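Long-range contacts in xylose isomerase domain protein (Alicyclobacillus acidocaldarius subsp. acidocaldarius, PDB 3U0H), which is of uncharacterised function but adopts a xylose isomerase-like TIM barrel and may act as an isomerase: residues Tyr142-His150 against Ala212-Lys220; Leu196-Asn207 against Ala241-Val251. All blocks are in the same frame, centred on the assembly; numbering follows the deposited sequence.

Interaction 1: Tyr142-His150 against Ala212-Lys220; sequences YVGPHHLRH and APEDAHDGK. With EDO (1,2-ethanediol), chain D.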
loop_
_atom_site.group_PDB
_atom_site.type_symbol
_atom_site.label_atom_id
_atom_site.label_comp_id
_atom_site.label_asym_id
_atom_site.label_seq_id
_atom_site.Cartn_x
_atom_site.Cartn_y
_atom_site.Cartn_z
ATOM N N TYR A 142 9.307 -18.402 -15.563
ATOM C CA TYR A 142 10.759 -18.687 -15.419
ATOM C C TYR A 142 11.190 -19.585 -16.579
ATOM O O TYR A 142 10.485 -20.506 -16.934
ATOM C CB TYR A 142 11.119 -19.318 -14.071
ATOM C CG TYR A 142 10.468 -20.659 -13.737
ATOM C CD1 TYR A 142 9.162 -20.746 -13.231
ATOM C CD2 TYR A 142 11.186 -21.835 -13.851
ATOM C CE1 TYR A 142 8.596 -21.988 -12.929
ATOM C CE2 TYR A 142 10.635 -23.048 -13.553
ATOM C CZ TYR A 142 9.362 -23.137 -13.073
ATOM O OH TYR A 142 8.880 -24.397 -12.812
ATOM N N VAL A 143 12.341 -19.290 -17.157
ATOM C CA VAL A 143 12.821 -19.953 -18.360
ATOM C C VAL A 143 14.065 -20.784 -17.995
ATOM O O VAL A 143 15.056 -20.266 -17.453
ATOM C CB VAL A 143 13.085 -18.869 -19.413
ATOM C CG1 VAL A 143 13.878 -19.359 -20.641
ATOM C CG2 VAL A 143 11.742 -18.198 -19.754
ATOM N N GLY A 144 13.984 -22.090 -18.251
ATOM C CA GLY A 144 14.995 -23.064 -17.794
ATOM C C GLY A 144 16.144 -23.480 -18.731
ATOM O O GLY A 144 17.172 -23.895 -18.243
ATOM N N PRO A 145 15.982 -23.397 -20.067
ATOM C CA PRO A 145 17.055 -23.936 -20.889
ATOM C C PRO A 145 18.409 -23.188 -20.857
ATOM O O PRO A 145 18.461 -21.965 -20.762
ATOM C CB PRO A 145 16.482 -23.898 -22.294
ATOM C CG PRO A 145 15.039 -24.011 -22.093
ATOM C CD PRO A 145 14.768 -23.208 -20.863
ATOM N N HIS A 146 19.484 -23.975 -21.016
ATOM C CA HIS A 146 20.809 -23.565 -20.555
ATOM C C HIS A 146 21.461 -22.673 -21.527
ATOM O O HIS A 146 22.246 -21.827 -21.134
ATOM C CB HIS A 146 21.690 -24.767 -20.230
ATOM C CG HIS A 146 21.241 -25.603 -19.033
ATOM N ND1 HIS A 146 22.119 -26.153 -18.175
ATOM C CD2 HIS A 146 19.976 -25.997 -18.599
ATOM C CE1 HIS A 146 21.464 -26.844 -17.229
ATOM N NE2 HIS A 146 20.148 -26.758 -17.490
ATOM N N HIS A 147 21.120 -22.825 -22.797
ATOM C CA HIS A 147 21.719 -22.024 -23.860
ATOM C C HIS A 147 21.335 -20.569 -23.714
ATOM O O HIS A 147 21.947 -19.729 -24.336
ATOM C CB HIS A 147 21.345 -22.567 -25.242
ATOM C CG HIS A 147 19.882 -22.455 -25.566
ATOM N ND1 HIS A 147 19.365 -21.386 -26.205
ATOM C CD2 HIS A 147 18.818 -23.305 -25.290
ATOM C CE1 HIS A 147 18.003 -21.534 -26.317
ATOM N NE2 HIS A 147 17.674 -22.724 -25.785
ATOM N N LEU A 148 20.336 -20.241 -22.867
ATOM C CA LEU A 148 19.944 -18.826 -22.659
ATOM C C LEU A 148 20.658 -18.224 -21.456
ATOM O O LEU A 148 20.458 -17.044 -21.130
ATOM C CB LEU A 148 18.429 -18.698 -22.548
ATOM C CG LEU A 148 17.624 -19.114 -23.794
ATOM C CD1 LEU A 148 16.122 -19.166 -23.439
ATOM C CD2 LEU A 148 17.824 -18.244 -25.047
ATOM N N ARG A 149 21.565 -18.992 -20.844
ATOM C CA ARG A 149 22.309 -18.492 -19.657
ATOM C C ARG A 149 23.689 -17.858 -19.832
ATOM O O ARG A 149 24.356 -17.574 -18.836
ATOM C CB ARG A 149 22.479 -19.617 -18.679
ATOM C CG ARG A 149 21.198 -20.327 -18.339
ATOM C CD ARG A 149 21.393 -21.386 -17.273
ATOM N NE ARG A 149 20.147 -22.119 -17.097
ATOM C CZ ARG A 149 19.940 -23.107 -16.246
ATOM N NH1 ARG A 149 20.904 -23.531 -15.451
ATOM N NH2 ARG A 149 18.749 -23.681 -16.206
ATOM N N HIS A 150 24.112 -17.577 -21.058
ATOM C CA HIS A 150 25.528 -17.264 -21.293
ATOM C C HIS A 150 25.858 -15.821 -21.513
ATOM O O HIS A 150 27.005 -15.484 -21.829
ATOM C CB HIS A 150 26.068 -18.144 -22.416
ATOM C CG HIS A 150 25.862 -19.614 -22.141
ATOM N ND1 HIS A 150 26.273 -20.193 -20.997
ATOM C CD2 HIS A 150 25.216 -20.611 -22.875
ATOM C CE1 HIS A 150 25.914 -21.482 -20.987
ATOM N NE2 HIS A 150 25.274 -21.746 -22.147
ATOM N N ALA A 212 18.362 -34.274 -22.933
ATOM C CA ALA A 212 18.648 -34.080 -21.564
ATOM C C ALA A 212 18.378 -32.588 -21.156
ATOM O O ALA A 212 18.499 -31.652 -21.965
ATOM C CB ALA A 212 20.086 -34.476 -21.294
ATOM N N PRO A 213 18.054 -32.368 -19.879
ATOM C CA PRO A 213 17.851 -31.016 -19.368
ATOM C C PRO A 213 18.880 -29.992 -19.833
ATOM O O PRO A 213 18.493 -28.860 -20.188
ATOM C CB PRO A 213 17.929 -31.191 -17.823
ATOM C CG PRO A 213 17.667 -32.661 -17.548
ATOM C CD PRO A 213 18.039 -33.402 -18.809
ATOM N N GLU A 214 20.164 -30.349 -19.810
ATOM C CA GLU A 214 21.243 -29.388 -20.191
ATOM C C GLU A 214 21.248 -29.060 -21.664
ATOM O O GLU A 214 21.886 -28.078 -22.055
ATOM C CB GLU A 214 22.666 -29.900 -19.913
ATOM C CG GLU A 214 22.877 -30.594 -18.604
ATOM C CD GLU A 214 22.518 -32.045 -18.759
ATOM O OE1 GLU A 214 23.338 -32.769 -19.413
ATOM O OE2 GLU A 214 21.403 -32.412 -18.260
ATOM N N ASP A 215 20.609 -29.903 -22.476
ATOM C CA ASP A 215 20.705 -29.830 -23.926
ATOM C C ASP A 215 19.486 -29.187 -24.602
ATOM O O ASP A 215 19.600 -28.493 -25.654
ATOM C CB ASP A 215 20.878 -31.248 -24.479
ATOM C CG ASP A 215 22.153 -31.955 -23.965
ATOM O OD1 ASP A 215 23.106 -31.230 -23.590
ATOM O OD2 ASP A 215 22.185 -33.230 -23.956
ATOM N N ALA A 216 18.321 -29.411 -23.993
ATOM C CA ALA A 216 17.072 -29.058 -24.612
ATOM C C ALA A 216 17.099 -27.576 -25.036
ATOM O O ALA A 216 17.626 -26.710 -24.303
ATOM C CB ALA A 216 15.903 -29.398 -23.687
ATOM N N HIS A 217 16.645 -27.316 -26.269
ATOM C CA HIS A 217 16.577 -25.949 -26.812
ATOM C C HIS A 217 15.185 -25.383 -26.764
ATOM O O HIS A 217 14.231 -26.013 -27.189
ATOM C CB HIS A 217 17.100 -25.901 -28.225
ATOM C CG HIS A 217 17.439 -24.508 -28.703
ATOM N ND1 HIS A 217 16.484 -23.583 -28.996
ATOM C CD2 HIS A 217 18.675 -23.916 -29.024
ATOM C CE1 HIS A 217 17.084 -22.439 -29.452
ATOM N NE2 HIS A 217 18.423 -22.648 -29.461
ATOM N N ASP A 218 15.095 -24.167 -26.256
ATOM C CA ASP A 218 13.852 -23.466 -26.012
ATOM C C ASP A 218 12.958 -23.349 -27.197
ATOM O O ASP A 218 11.724 -23.279 -27.034
ATOM C CB ASP A 218 14.165 -22.065 -25.513
ATOM C CG ASP A 218 12.967 -21.340 -25.078
ATOM O OD1 ASP A 218 12.251 -21.811 -24.169
ATOM O OD2 ASP A 218 12.725 -20.283 -25.659
ATOM N N GLY A 219 13.596 -23.333 -28.363
ATOM C CA GLY A 219 12.996 -22.976 -29.643
ATOM C C GLY A 219 12.710 -24.205 -30.480
ATOM O O GLY A 219 12.146 -24.083 -31.546
ATOM N N LYS A 220 13.100 -25.378 -29.982
ATOM C CA LYS A 220 13.024 -26.664 -30.712
ATOM C C LYS A 220 12.339 -27.780 -29.874
ATOM O O LYS A 220 12.978 -28.718 -29.437
ATOM C CB LYS A 220 14.441 -27.121 -31.119
ATOM C CG LYS A 220 15.213 -26.031 -31.815
ATOM C CD LYS A 220 16.599 -26.442 -32.300
ATOM C CE LYS A 220 17.498 -25.219 -32.455
ATOM N NZ LYS A 220 18.941 -25.563 -32.538
HETATM C C1 EDO D . 9.344 -18.145 -24.146
HETATM O O1 EDO D . 9.671 -18.279 -25.532
HETATM C C2 EDO D . 10.629 -18.461 -23.397
HETATM O O2 EDO D . 10.659 -19.863 -23.119
HETATM O O HOH W 1 18.799 -26.840 -21.644
#

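Interaction 2: Leu196-Asn207 against Ala241-Val251; sequences LPPEKVVYVHIN and AGYRGPVAAEV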
loop_
_atom_site.group_PDB
_atom_site.type_symbol
_atom_site.label_atom_id
_atom_site.label_comp_id
_atom_site.label_asym_id
_atom_site.label_seq_id
_atom_site.Cartn_x
_atom_site.Cartn_y
_atom_site.Cartn_z
ATOM N N LEU A 196 3.411 -25.266 -4.068
ATOM C CA LEU A 196 2.951 -23.887 -4.412
ATOM C C LEU A 196 1.532 -23.601 -3.943
ATOM O O LEU A 196 0.649 -24.404 -4.164
ATOM C CB LEU A 196 2.960 -23.632 -5.908
ATOM C CG LEU A 196 4.301 -23.417 -6.540
ATOM C CD1 LEU A 196 4.070 -23.325 -8.028
ATOM C CD2 LEU A 196 4.964 -22.164 -5.969
ATOM N N PRO A 197 1.292 -22.430 -3.379
ATOM C CA PRO A 197 -0.124 -22.144 -3.145
ATOM C C PRO A 197 -0.860 -22.022 -4.479
ATOM O O PRO A 197 -0.280 -21.566 -5.449
ATOM C CB PRO A 197 -0.104 -20.813 -2.369
ATOM C CG PRO A 197 1.324 -20.695 -1.847
ATOM C CD PRO A 197 2.181 -21.364 -2.879
ATOM N N PRO A 198 -2.110 -22.467 -4.531
ATOM C CA PRO A 198 -2.885 -22.623 -5.757
ATOM C C PRO A 198 -2.926 -21.361 -6.573
ATOM O O PRO A 198 -2.912 -21.414 -7.807
ATOM C CB PRO A 198 -4.321 -22.889 -5.277
ATOM C CG PRO A 198 -4.243 -23.111 -3.791
ATOM C CD PRO A 198 -2.832 -22.935 -3.326
ATOM N N GLU A 199 -3.026 -20.242 -5.866
ATOM C CA GLU A 199 -3.207 -18.989 -6.530
ATOM C C GLU A 199 -1.894 -18.579 -7.204
ATOM O O GLU A 199 -1.901 -17.695 -8.072
ATOM C CB GLU A 199 -3.682 -17.897 -5.573
ATOM C CG GLU A 199 -2.651 -17.476 -4.518
ATOM C CD GLU A 199 -2.792 -18.302 -3.262
ATOM O OE1 GLU A 199 -3.558 -19.308 -3.340
ATOM O OE2 GLU A 199 -2.199 -17.915 -2.213
ATOM N N LYS A 200 -0.793 -19.247 -6.857
ATOM C CA LYS A 200 0.500 -18.944 -7.505
ATOM C C LYS A 200 0.756 -19.676 -8.832
ATOM O O LYS A 200 1.630 -19.261 -9.631
ATOM C CB LYS A 200 1.625 -19.179 -6.550
ATOM C CG LYS A 200 1.564 -18.253 -5.370
ATOM C CD LYS A 200 1.947 -16.841 -5.746
ATOM C CE LYS A 200 2.153 -15.980 -4.472
ATOM N NZ LYS A 200 1.056 -14.952 -4.390
ATOM N N VAL A 201 -0.059 -20.701 -9.115
ATOM C CA VAL A 201 -0.086 -21.311 -10.443
ATOM C C VAL A 201 -1.142 -20.565 -11.301
ATOM O O VAL A 201 -2.383 -20.813 -11.189
ATOM C CB VAL A 201 -0.376 -22.809 -10.394
ATOM C CG1 VAL A 201 -0.137 -23.415 -11.779
ATOM C CG2 VAL A 201 0.476 -23.511 -9.352
ATOM N N VAL A 202 -0.643 -19.628 -12.116
ATOM C CA VAL A 202 -1.481 -18.699 -12.858
ATOM C C VAL A 202 -1.872 -19.330 -14.192
ATOM O O VAL A 202 -3.001 -19.188 -14.612
ATOM C CB VAL A 202 -0.737 -17.359 -13.080
ATOM C CG1 VAL A 202 -1.574 -16.369 -13.902
ATOM C CG2 VAL A 202 -0.348 -16.711 -11.722
ATOM N N TYR A 203 -0.919 -19.983 -14.878
ATOM C CA TYR A 203 -1.163 -20.531 -16.178
ATOM C C TYR A 203 -0.086 -21.580 -16.440
ATOM O O TYR A 203 0.958 -21.575 -15.823
ATOM C CB TYR A 203 -1.193 -19.379 -17.221
ATOM C CG TYR A 203 -1.568 -19.716 -18.675
ATOM C CD1 TYR A 203 -2.694 -20.474 -18.971
ATOM C CD2 TYR A 203 -0.810 -19.225 -19.749
ATOM C CE1 TYR A 203 -3.016 -20.788 -20.282
ATOM C CE2 TYR A 203 -1.153 -19.494 -21.086
ATOM C CZ TYR A 203 -2.249 -20.281 -21.337
ATOM O OH TYR A 203 -2.613 -20.589 -22.635
ATOM N N VAL A 204 -0.389 -22.521 -17.312
ATOM C CA VAL A 204 0.417 -23.703 -17.442
ATOM C C VAL A 204 0.676 -24.003 -18.903
ATOM O O VAL A 204 -0.234 -23.894 -19.744
ATOM C CB VAL A 204 -0.285 -24.887 -16.763
ATOM C CG1 VAL A 204 0.487 -26.178 -17.014
ATOM C CG2 VAL A 204 -0.433 -24.574 -15.271
ATOM N N HIS A 205 1.932 -24.309 -19.226
ATOM C CA HIS A 205 2.279 -24.819 -20.542
ATOM C C HIS A 205 2.753 -26.238 -20.415
ATOM O O HIS A 205 3.501 -26.577 -19.481
ATOM C CB HIS A 205 3.425 -24.041 -21.177
ATOM C CG HIS A 205 3.106 -22.628 -21.605
ATOM N ND1 HIS A 205 4.083 -21.734 -21.874
ATOM C CD2 HIS A 205 1.914 -21.972 -21.812
ATOM C CE1 HIS A 205 3.534 -20.567 -22.259
ATOM N NE2 HIS A 205 2.205 -20.708 -22.198
ATOM N N ILE A 206 2.385 -27.045 -21.423
ATOM C CA ILE A 206 2.873 -28.405 -21.605
ATOM C C ILE A 206 3.540 -28.648 -23.014
ATOM O O ILE A 206 3.236 -27.968 -23.973
ATOM C CB ILE A 206 1.699 -29.368 -21.277
ATOM C CG1 ILE A 206 2.222 -30.757 -20.931
ATOM C CG2 ILE A 206 0.646 -29.348 -22.371
ATOM C CD1 ILE A 206 1.257 -31.633 -20.160
ATOM N N ASN A 207 4.460 -29.618 -23.109
ATOM C CA ASN A 207 5.325 -29.870 -24.306
ATOM C C ASN A 207 6.293 -30.971 -23.897
ATOM O O ASN A 207 6.159 -31.532 -22.792
ATOM C CB ASN A 207 6.100 -28.598 -24.752
ATOM C CG ASN A 207 6.649 -27.851 -23.556
ATOM O OD1 ASN A 207 7.417 -28.440 -22.776
ATOM N ND2 ASN A 207 6.149 -26.633 -23.314
ATOM N N ALA A 241 -1.187 -28.908 -6.082
ATOM C CA ALA A 241 -1.186 -27.470 -5.803
ATOM C C ALA A 241 -2.577 -26.901 -5.715
ATOM O O ALA A 241 -2.811 -26.031 -4.903
ATOM C CB ALA A 241 -0.419 -26.731 -6.854
ATOM N N GLY A 242 -3.476 -27.352 -6.601
ATOM C CA GLY A 242 -4.831 -26.857 -6.696
ATOM C C GLY A 242 -5.114 -26.098 -7.987
ATOM O O GLY A 242 -6.046 -25.332 -8.068
ATOM N N TYR A 243 -4.325 -26.299 -9.023
ATOM C CA TYR A 243 -4.605 -25.643 -10.307
ATOM C C TYR A 243 -5.782 -26.304 -11.033
ATOM O O TYR A 243 -5.841 -27.524 -11.114
ATOM C CB TYR A 243 -3.388 -25.737 -11.182
ATOM C CG TYR A 243 -3.549 -25.021 -12.483
ATOM C CD1 TYR A 243 -3.524 -23.641 -12.514
ATOM C CD2 TYR A 243 -3.704 -25.725 -13.687
ATOM C CE1 TYR A 243 -3.666 -22.965 -13.699
ATOM C CE2 TYR A 243 -3.861 -25.054 -14.905
ATOM C CZ TYR A 243 -3.826 -23.668 -14.906
ATOM O OH TYR A 243 -3.968 -22.925 -16.068
ATOM N N ARG A 244 -6.711 -25.493 -11.527
ATOM C CA ARG A 244 -7.936 -25.991 -12.148
ATOM C C ARG A 244 -8.283 -25.153 -13.370
ATOM O O ARG A 244 -9.393 -24.596 -13.436
ATOM C CB ARG A 244 -9.152 -25.902 -11.178
ATOM C CG ARG A 244 -9.015 -26.679 -9.883
ATOM C CD ARG A 244 -9.003 -28.179 -10.113
ATOM N NE ARG A 244 -8.945 -28.923 -8.854
ATOM C CZ ARG A 244 -7.846 -29.341 -8.237
ATOM N NH1 ARG A 244 -6.609 -29.087 -8.754
ATOM N NH2 ARG A 244 -7.978 -30.000 -7.048
ATOM N N GLY A 245 -7.373 -25.042 -14.322
ATOM C CA GLY A 245 -7.644 -24.270 -15.513
ATOM C C GLY A 245 -6.949 -24.846 -16.726
ATOM O O GLY A 245 -6.716 -26.049 -16.809
ATOM N N PRO A 246 -6.656 -23.985 -17.707
ATOM C CA PRO A 246 -6.159 -24.441 -18.992
ATOM C C PRO A 246 -4.712 -24.814 -18.980
ATOM O O PRO A 246 -3.869 -24.161 -18.305
ATOM C CB PRO A 246 -6.338 -23.209 -19.893
ATOM C CG PRO A 246 -6.358 -22.047 -18.950
ATOM C CD PRO A 246 -7.138 -22.595 -17.792
ATOM N N VAL A 247 -4.435 -25.844 -19.743
ATOM C CA VAL A 247 -3.082 -26.317 -19.991
ATOM C C VAL A 247 -2.822 -26.237 -21.479
ATOM O O VAL A 247 -3.372 -27.021 -22.272
ATOM C CB VAL A 247 -2.969 -27.754 -19.510
ATOM C CG1 VAL A 247 -1.608 -28.334 -19.779
ATOM C CG2 VAL A 247 -3.361 -27.846 -18.023
ATOM N N ALA A 248 -1.958 -25.296 -21.864
ATOM C CA ALA A 248 -1.694 -25.048 -23.286
ATOM C C ALA A 248 -0.465 -25.748 -23.792
ATOM O O ALA A 248 0.586 -25.698 -23.153
ATOM C CB ALA A 248 -1.562 -23.578 -23.536
ATOM N N ALA A 249 -0.581 -26.383 -24.955
ATOM C CA ALA A 249 0.575 -27.011 -25.597
ATOM C C ALA A 249 1.346 -25.963 -26.403
ATOM O O ALA A 249 1.106 -25.806 -27.613
ATOM C CB ALA A 249 0.136 -28.151 -26.482
ATOM N N GLU A 250 2.226 -25.224 -25.726
ATOM C CA GLU A 250 3.193 -24.294 -26.385
ATOM C C GLU A 250 4.383 -25.116 -26.899
ATOM O O GLU A 250 5.264 -25.503 -26.114
ATOM C CB GLU A 250 3.686 -23.154 -25.461
ATOM C CG GLU A 250 4.580 -22.110 -26.210
ATOM C CD GLU A 250 5.084 -20.920 -25.380
ATOM O OE1 GLU A 250 5.899 -21.085 -24.435
ATOM O OE2 GLU A 250 4.702 -19.774 -25.711
ATOM N N VAL A 251 4.380 -25.403 -28.206
ATOM C CA VAL A 251 5.421 -26.224 -28.825
ATOM C C VAL A 251 6.219 -25.353 -29.782
ATOM O O VAL A 251 5.992 -25.404 -30.982
ATOM C CB VAL A 251 4.834 -27.477 -29.493
ATOM C CG1 VAL A 251 5.927 -28.288 -30.160
ATOM C CG2 VAL A 251 4.122 -28.329 -28.437
#

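Interaction 1: Tyr142-His150 against Ala212-Lys220
His-147 and His-217 lie ring on ring where two loops of the TIM barrel meet beyond the C-terminal ends of strands 137-141 and 201-206. The imidazoles form a face-to-face stack, their centroids 3.7 Å apart and planes 13° from parallel. At its edge the His-147 ring receives a second grip: Asp-218 N donates to His-147 NE2 at 3.0 Å, nearly straight at 173° and close to the ring plane. NE2 is thus the acceptor here, which implies that any proton of a neutral His-147 sits on ND1. Its CG stands between the backbone N and the carbonyl carbon (chi1 66°), which carries the ring over to the other loop.

A second histidine, His-146, is sandwiched between the backbone of Glu-214 and the guanidinium group of Arg-149. Glu-214 CA sits over one face, 3.8 Å from the ring centroid and almost exactly on the normal, while Arg-149 NH1 lies over the opposite face. His-146 NE2 is hydrogen-bonded to Thr-185 O, at the end of helix 180-185. Between the loops one water accepts from His-146 N and donates to Pro-213 O and Ala-216 O, joining three backbone groups. Beside it, Pro-145 CB rests 3.6 Å from Ala-216 O.

Further out, each loop is braced internally. Arg-149 NH2 reaches back to Gly-144 O, and Gly-219 N donates to His-217 ND1 at 3.0 Å in the ring plane, fixing the rotation of the stacked imidazole within the type I turn from His-217 to Lys-220. Asp-218 CB packs on Pro-145 CG and Leu-148 CD1, and its OD1 forms a salt bridge with Arg-221. A 1,2-ethanediol, probably from the crystallisation liquor, is held by His-182 NE2 and donates from its O2 to Asp-218 OD1 at 2.7 Å.

Interaction 2: Leu196-Asn207 against Ala241-Val251
Neighbouring parallel strands 201-206 and 246-249, the last two of the barrel, pair here in a buried contact. Ala-248 sits between two bonds to the other strand: its N donates to Val-204 O at 3.1 Å and its O accepts from Ile-206 N at 2.8 Å. Val-204, Ile-206 and Val-247 face the helix layer, where Val-247 CG1 meets Ile-206 CG2 at 3.6 Å. Just ahead of strand 246-249, Tyr-243 holds CG opposite its backbone N (chi1 -176°), which swings the ring alongside Val-201, with Val-204 CG2 over one face, 3.6 Å from the centroid, and Gly-245 N over the opposite face. Tyr-243 OH donates to Pro-246 O, so the ring is pinned at its far end.

Tyr-203, Ala-248 and His-205 point into the barrel. Tyr-203 OH approaches Ala-248 CB and is hydrogen-bonded to Asp-34. Glu-250 CB covers one face of the His-205 imidazole at 3.9 Å from its centroid, while His-205 ND1 is hydrogen-bonded to Asp-179. Asn-207 ND2 donates to Glu-250 O as well as to Asp-179. Helix 231-241, ended by a Schellman motif with Gly-242 at C-prime, connects the strands, completing the beta-alpha-beta crossover typical of a TIM barrel.

From the N terminus, the chain leaves strand 137-141 into 142-150, the first half of interaction 1, then runs through helix 159-169, strand 174-179 and helix 180-185 to 196-207, the first half of interaction 2. Only after strand 201-206 does it reach 212-220 and close interaction 1; helix 231-241 then leads to 241-251, which closes interaction 2. The two loops therefore cross. Interaction 1 joins excursions that follow the fifth and seventh barrel strands, whereas interaction 2 pairs the seventh strand with the eighth. Their centres are about 20 Å apart and they do not touch, but Arg-221, the partner of Asp-218 in interaction 1, also makes a long, weak ion pair with Glu-250 of interaction 2.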